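Local coordinates for protein of unknown function with a Fic domain (Bacteroides thetaiotaomicron VPI-5482, PDB 3CUC), which is of unknown function but carries a Fic/DOC-family domain within a largely helical single-chain fold, at residues 250-253 against 254-257. Sequence-based numbering, arbitrary orientation.
Sequences ATLN and DILP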
loop_
_atom_site.group_PDB
_atom_site.type_symbol
_atom_site.label_atom_id
_atom_site.label_comp_id
_atom_site.label_asym_id
_atom_site.label_seq_id
_atom_site.Cartn_x
_atom_site.Cartn_y
_atom_site.Cartn_z
ATOM N N ALA A 250 -2.627 -2.372 -17.812
ATOM C CA ALA A 250 -2.059 -1.027 -17.914
ATOM C C ALA A 250 -0.533 -1.096 -17.956
ATOM O O ALA A 250 0.085 -1.783 -17.140
ATOM C CB ALA A 250 -2.514 -0.169 -16.747
ATOM N N THR A 251 0.066 -0.385 -18.910
ATOM C CA THR A 251 1.519 -0.386 -19.083
ATOM C C THR A 251 2.154 0.668 -18.192
ATOM O O THR A 251 1.468 1.540 -17.655
ATOM C CB THR A 251 1.921 -0.081 -20.531
ATOM O OG1 THR A 251 1.657 1.300 -20.819
ATOM C CG2 THR A 251 1.162 -0.978 -21.498
ATOM N N LEU A 252 3.473 0.601 -18.056
ATOM C CA LEU A 252 4.204 1.560 -17.230
ATOM C C LEU A 252 3.993 2.993 -17.742
ATOM O O LEU A 252 3.773 3.918 -16.956
ATOM C CB LEU A 252 5.697 1.207 -17.195
ATOM C CG LEU A 252 6.555 1.910 -16.142
ATOM C CD1 LEU A 252 6.028 1.633 -14.744
ATOM C CD2 LEU A 252 8.003 1.472 -16.255
ATOM N N ASN A 253 4.033 3.164 -19.061
ATOM C CA ASN A 253 3.895 4.486 -19.672
ATOM C C ASN A 253 2.496 5.071 -19.499
ATOM O O ASN A 253 2.331 6.293 -19.494
ATOM C CB ASN A 253 4.274 4.441 -21.157
ATOM C CG ASN A 253 5.768 4.198 -21.379
ATOM O OD1 ASN A 253 6.283 4.395 -22.480
ATOM N ND2 ASN A 253 6.466 3.771 -20.332
ATOM N N ASP A 254 1.495 4.202 -19.371
ATOM C CA ASP A 254 0.133 4.638 -19.057
ATOM C C ASP A 254 0.041 5.274 -17.667
ATOM O O ASP A 254 -0.671 6.270 -17.490
ATOM C CB ASP A 254 -0.854 3.464 -19.133
ATOM C CG ASP A 254 -1.046 2.935 -20.549
ATOM O OD1 ASP A 254 -0.810 3.689 -21.516
ATOM O OD2 ASP A 254 -1.446 1.758 -20.689
ATOM N N ILE A 255 0.761 4.703 -16.695
ATOM C CA ILE A 255 0.635 5.116 -15.289
ATOM C C ILE A 255 1.758 6.039 -14.794
ATOM O O ILE A 255 1.975 6.172 -13.584
ATOM C CB ILE A 255 0.499 3.887 -14.332
ATOM C CG1 ILE A 255 1.813 3.097 -14.203
ATOM C CG2 ILE A 255 -0.621 2.970 -14.808
ATOM C CD1 ILE A 255 1.933 2.333 -12.887
ATOM N N LEU A 256 2.438 6.701 -15.725
ATOM C CA LEU A 256 3.588 7.547 -15.400
ATOM C C LEU A 256 3.312 8.625 -14.329
ATOM O O LEU A 256 4.148 8.835 -13.449
ATOM C CB LEU A 256 4.143 8.173 -16.681
ATOM C CG LEU A 256 5.576 8.702 -16.651
ATOM C CD1 LEU A 256 6.326 8.279 -17.915
ATOM C CD2 LEU A 256 5.587 10.223 -16.483
ATOM N N PRO A 257 2.142 9.298 -14.379
ATOM C CA PRO A 257 1.856 10.272 -13.309
ATOM C C PRO A 257 1.806 9.651 -11.898
ATOM O O PRO A 257 2.196 10.302 -10.923
ATOM C CB PRO A 257 0.485 10.850 -13.698
ATOM C CG PRO A 257 0.268 10.469 -15.117
ATOM C CD PRO A 257 1.053 9.227 -15.369
#
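Ala-250 and Ile-255 meet through methyl groups, CB of the alanine lying 4.1 Å from CG2 of the isoleucine, on the buried side of the turn that leads into helix 256-277. Small Ala-250 suits this place because Tyr-187 and Ala-240 also touch it, while its carbonyl oxygen accepts a hydrogen bond from Arg-188.

Thr-251 and Asp-254 carry the polar half of the contact as a reciprocal side-chain-to-backbone pair, in the pattern of a capping box, in the turn just before helix 256-277. Thr-251 OG1 accepts from Asp-254 N at 3.2 Å; chi1 of 71° sets the hydroxyl between the backbone N and the carbonyl carbon, which brings OG1 to that amide. In return the short aspartate side chain carries OD2 back to Thr-251 N, also 3.2 Å away, along a nearly straight N-H line (167°) that reaches the oxygen from above the carboxylate plane, 41° out of it. Thr-251 O also accepts weak bonds from Asp-254 N, which is thus shared between OG1 and O, and from Ile-255 N.

Leu-252 O accepts another weak bond from Ile-255 N at 3.1 Å, and its branched side chain, which also touches Glu-180, brings CD1 loosely to 4.5 Å from Ile-255 CG1. Polar Asn-253 suits its exposed position.

Ile-255 is buried against Leu-184, Tyr-187 and Cys-236, so the turn joins the start of helix 256-277 to helices 178-192 and 226-240. Reciprocal bonding gives the amides of Thr-251 and Asp-254 side-chain acceptors. The N-H of Thr-251 probably offsets part of the carboxylate's charge, whereas Glu-239, which touches Asp-254, would if charged work against it.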